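PDB 3GWB: peptidase M16 inactive domain family protein from Pseudomonas fluorescens, which is of unknown precise function but belongs to the M16 peptidase family, probably sharing its metal-dependent hydrolase fold, and carries an inactive-type domain. Local coordinates for residues E154-K157 with R158-G161; G89-K92 with D93-V96. All blocks are in the same frame, centred on the assembly; numbering follows the deposited sequence.

Interaction 1: residues E154-K157 with R158-G161; sequences ELMK and RLYG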
loop_
_atom_site.group_PDB
_atom_site.type_symbol
_atom_site.label_atom_id
_atom_site.label_comp_id
_atom_site.label_asym_id
_atom_site.label_seq_id
_atom_site.Cartn_x
_atom_site.Cartn_y
_atom_site.Cartn_z
ATOM N N GLU A 154 -2.262 9.827 -21.158
ATOM C CA GLU A 154 -2.570 10.644 -22.331
ATOM C C GLU A 154 -2.586 12.130 -21.975
ATOM O O GLU A 154 -2.101 12.960 -22.743
ATOM C CB GLU A 154 -3.929 10.236 -22.913
ATOM C CG GLU A 154 -4.470 11.138 -24.025
ATOM C CD GLU A 154 -3.579 11.174 -25.256
ATOM O OE1 GLU A 154 -2.884 10.170 -25.522
ATOM O OE2 GLU A 154 -3.589 12.203 -25.970
ATOM N N LEU A 155 -3.145 12.463 -20.814
ATOM C CA LEU A 155 -3.216 13.855 -20.381
ATOM C C LEU A 155 -1.818 14.442 -20.204
ATOM O O LEU A 155 -1.557 15.580 -20.600
ATOM C CB LEU A 155 -4.008 13.967 -19.073
ATOM C CG LEU A 155 -4.195 15.373 -18.493
ATOM C CD1 LEU A 155 -4.787 16.295 -19.542
ATOM C CD2 LEU A 155 -5.106 15.305 -17.273
HETATM N N MSE A 156 -0.915 13.666 -19.614
HETATM C CA MSE A 156 0.449 14.134 -19.416
HETATM C C MSE A 156 1.162 14.309 -20.755
HETATM O O MSE A 156 2.061 15.135 -20.874
HETATM C CB MSE A 156 1.230 13.174 -18.510
HETATM C CG MSE A 156 0.850 13.267 -17.028
HETATM SE SE MSE A 156 1.111 14.917 -16.295
HETATM C CE MSE A 156 2.850 14.826 -15.832
ATOM N N LYS A 157 0.759 13.546 -21.766
ATOM C CA LYS A 157 1.367 13.667 -23.091
ATOM C C LYS A 157 0.948 14.977 -23.754
ATOM O O LYS A 157 1.776 15.691 -24.325
ATOM C CB LYS A 157 0.944 12.507 -23.994
ATOM C CG LYS A 157 1.384 11.127 -23.524
ATOM C CD LYS A 157 0.896 10.038 -24.484
ATOM C CE LYS A 157 1.188 8.650 -23.940
ATOM N NZ LYS A 157 0.608 7.585 -24.804
ATOM N N ARG A 158 -0.346 15.280 -23.688
ATOM C CA ARG A 158 -0.889 16.499 -24.284
ATOM C C ARG A 158 -0.367 17.748 -23.583
ATOM O O ARG A 158 -0.132 18.780 -24.211
ATOM C CB ARG A 158 -2.420 16.473 -24.215
ATOM C CG ARG A 158 -3.079 15.513 -25.202
ATOM C CD ARG A 158 -4.511 15.201 -24.798
ATOM N NE ARG A 158 -5.172 14.320 -25.756
ATOM C CZ ARG A 158 -5.790 14.742 -26.854
ATOM N NH1 ARG A 158 -5.838 16.039 -27.127
ATOM N NH2 ARG A 158 -6.349 13.871 -27.684
ATOM N N LEU A 159 -0.169 17.636 -22.275
ATOM C CA LEU A 159 0.302 18.744 -21.454
ATOM C C LEU A 159 1.775 19.101 -21.665
ATOM O O LEU A 159 2.125 20.279 -21.777
ATOM C CB LEU A 159 0.084 18.399 -19.978
ATOM C CG LEU A 159 -0.612 19.387 -19.040
ATOM C CD1 LEU A 159 -2.034 19.622 -19.507
ATOM C CD2 LEU A 159 -0.616 18.822 -17.618
ATOM N N TYR A 160 2.633 18.085 -21.717
ATOM C CA TYR A 160 4.076 18.299 -21.857
ATOM C C TYR A 160 4.743 17.988 -23.203
ATOM O O TYR A 160 5.919 18.296 -23.391
ATOM C CB TYR A 160 4.789 17.516 -20.756
ATOM C CG TYR A 160 4.565 18.080 -19.375
ATOM C CD1 TYR A 160 5.300 19.173 -18.928
ATOM C CD2 TYR A 160 3.616 17.527 -18.515
ATOM C CE1 TYR A 160 5.106 19.709 -17.658
ATOM C CE2 TYR A 160 3.412 18.061 -17.231
ATOM C CZ TYR A 160 4.165 19.153 -16.817
ATOM O OH TYR A 160 3.987 19.698 -15.564
ATOM N N GLY A 161 4.021 17.371 -24.130
ATOM C CA GLY A 161 4.616 17.064 -25.424
ATOM C C GLY A 161 5.928 16.289 -25.359
ATOM O O GLY A 161 5.952 15.139 -24.915
HETATM O O HOH W 1 3.966 13.230 -25.225
#

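Interaction 2: residues G89-K92 with D93-V96; sequences GAYK and DMAV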
loop_
_atom_site.group_PDB
_atom_site.type_symbol
_atom_site.label_atom_id
_atom_site.label_comp_id
_atom_site.label_asym_id
_atom_site.label_seq_id
_atom_site.Cartn_x
_atom_site.Cartn_y
_atom_site.Cartn_z
ATOM N N GLY A 89 11.972 5.354 -3.603
ATOM C CA GLY A 89 10.941 5.732 -4.545
ATOM C C GLY A 89 11.514 6.663 -5.593
ATOM O O GLY A 89 12.397 7.463 -5.296
ATOM N N ALA A 90 11.021 6.545 -6.821
ATOM C CA ALA A 90 11.474 7.390 -7.917
ATOM C C ALA A 90 10.242 8.058 -8.522
ATOM O O ALA A 90 9.181 7.440 -8.637
ATOM C CB ALA A 90 12.210 6.551 -8.965
ATOM N N TYR A 91 10.393 9.324 -8.897
ATOM C CA TYR A 91 9.298 10.103 -9.457
ATOM C C TYR A 91 9.731 10.811 -10.733
ATOM O O TYR A 91 10.607 10.328 -11.443
ATOM C CB TYR A 91 8.839 11.105 -8.397
ATOM C CG TYR A 91 8.618 10.423 -7.065
ATOM C CD1 TYR A 91 7.512 9.597 -6.863
ATOM C CD2 TYR A 91 9.560 10.521 -6.042
ATOM C CE1 TYR A 91 7.349 8.882 -5.681
ATOM C CE2 TYR A 91 9.410 9.809 -4.851
ATOM C CZ TYR A 91 8.303 8.989 -4.679
ATOM O OH TYR A 91 8.145 8.270 -3.518
ATOM N N LYS A 92 9.117 11.955 -11.019
ATOM C CA LYS A 92 9.436 12.718 -12.218
ATOM C C LYS A 92 10.754 13.471 -12.099
ATOM O O LYS A 92 11.624 13.333 -12.951
ATOM C CB LYS A 92 8.318 13.723 -12.524
ATOM C CG LYS A 92 6.979 13.111 -12.882
ATOM C CD LYS A 92 6.992 12.539 -14.275
ATOM C CE LYS A 92 5.587 12.182 -14.738
ATOM N NZ LYS A 92 5.593 11.775 -16.165
ATOM N N ASP A 93 10.906 14.277 -11.052
ATOM C CA ASP A 93 12.143 15.035 -10.914
ATOM C C ASP A 93 13.072 14.613 -9.781
ATOM O O ASP A 93 14.162 15.155 -9.643
ATOM C CB ASP A 93 11.848 16.552 -10.853
ATOM C CG ASP A 93 10.907 16.933 -9.731
ATOM O OD1 ASP A 93 10.317 16.028 -9.104
ATOM O OD2 ASP A 93 10.747 18.152 -9.480
HETATM N N MSE A 94 12.666 13.636 -8.978
HETATM C CA MSE A 94 13.525 13.169 -7.897
HETATM C C MSE A 94 13.410 11.667 -7.664
HETATM O O MSE A 94 12.484 11.015 -8.147
HETATM C CB MSE A 94 13.227 13.917 -6.582
HETATM C CG MSE A 94 11.778 13.854 -6.091
HETATM SE SE MSE A 94 11.557 14.425 -4.367
HETATM C CE MSE A 94 11.746 16.189 -4.541
ATOM N N ALA A 95 14.388 11.131 -6.946
ATOM C CA ALA A 95 14.438 9.722 -6.575
ATOM C C ALA A 95 14.911 9.760 -5.131
ATOM O O ALA A 95 15.772 10.570 -4.775
ATOM C CB ALA A 95 15.434 8.960 -7.447
ATOM N N VAL A 96 14.357 8.890 -4.298
ATOM C CA VAL A 96 14.723 8.904 -2.892
ATOM C C VAL A 96 15.140 7.561 -2.318
ATOM O O VAL A 96 14.784 6.498 -2.831
ATOM C CB VAL A 96 13.547 9.443 -2.034
ATOM C CG1 VAL A 96 12.994 10.734 -2.652
ATOM C CG2 VAL A 96 12.442 8.402 -1.944
#

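Interaction 1: residues E154-K157 with R158-G161
M156, present as selenomethionine, and Y160 lie side by side and point the same way, one turn apart at the C-terminal end of helix 147-160, in a Met-aromatic contact. The methyl CE of M156 sits 3.6 Å from Y160 CE2, while its SE approaches the ring at the edge. On the neighbouring side of the helix L155 CD1 meets L159 CD1 at 4.3 Å; these leucines face strands 249-257 and 414-419, and Y160 OH is hydrogen-bonded to R309 O.

Toward the polar edge, E154 turns back at chi2 (62°), which carries its carboxylate across to R158. OE2 of E154 lies 2.7 Å from R158 NE in a salt bridge whose hydrogen bond is weak, bent to 122° at the hydrogen, with carboxylate and guanidinium planes 70° apart. NH1 of R158 also makes a weak hydrogen bond to S239 OG. A leucine in place of R158 would probably leave the E154 carboxylate without this charged mate and freer to turn. G161, the first residue beyond the helix, has positive phi; its N bonds to K157 O at 2.8 Å, and a water donates a 2.8 Å hydrogen bond to G161 O.

Interaction 2: residues G89-K92 with D93-V96
V96 meets the Y91 ring at its edge, with CG1 of V96 near the ring plane and 4.3 Å from Y91 CE2. Farther back along the same side of the ring, M94 CG comes to 4.0 Å from Y91 CD2, the two side chains crossing at a slant. Y91 sets CG anti to its own carbonyl carbon (chi1 -49°), which lays the ring back along the hairpin, so that Y91 OH ends 3.9 Å from the CA of G89, where a side chain would collide with it.

The backbone beneath is the end of the antiparallel hairpin of strands 85-90 and 95-102. G89 and V96 form a hydrogen-bonded pair, with V96 N 2.6 Å from G89 O and G89 N 3.1 Å from V96 O. A90 and A95 are the non-hydrogen-bonded pair, with A90 CB 4.3 Å from A95 CB. Y91 N closes the turn on M94 O at 2.8 Å.

K92 and D93 at the apex direct their charges outward to different partners: K92 NZ to the carbonyls of Y165 and H167, D93 OD2 to Q307 N and Y378 OH. Apolar packing and backbone bonds thus shape the hairpin, while its charged groups tie down the tip.

How the interactions relate
Interaction 2 comes first along the chain and interaction 1 follows; their centres are 19 Å apart. They nevertheless touch, through M156 CE and K92 CE at 4.0 Å. The hairpin of 89-96 lies at one margin of the six-stranded mixed sheet, where 85-90 is an outermost strand within the chain. Helix 147-160, although it precedes the last strand of that sheet (197-203) in sequence, packs its end against strands 249-257, 311-319 and 414-419 of the five-stranded sheet. The K92 and M156 contact therefore bridges the two alpha/beta halves of the molecule, and the tip of the hairpin is also tied to the chain just beyond the helix.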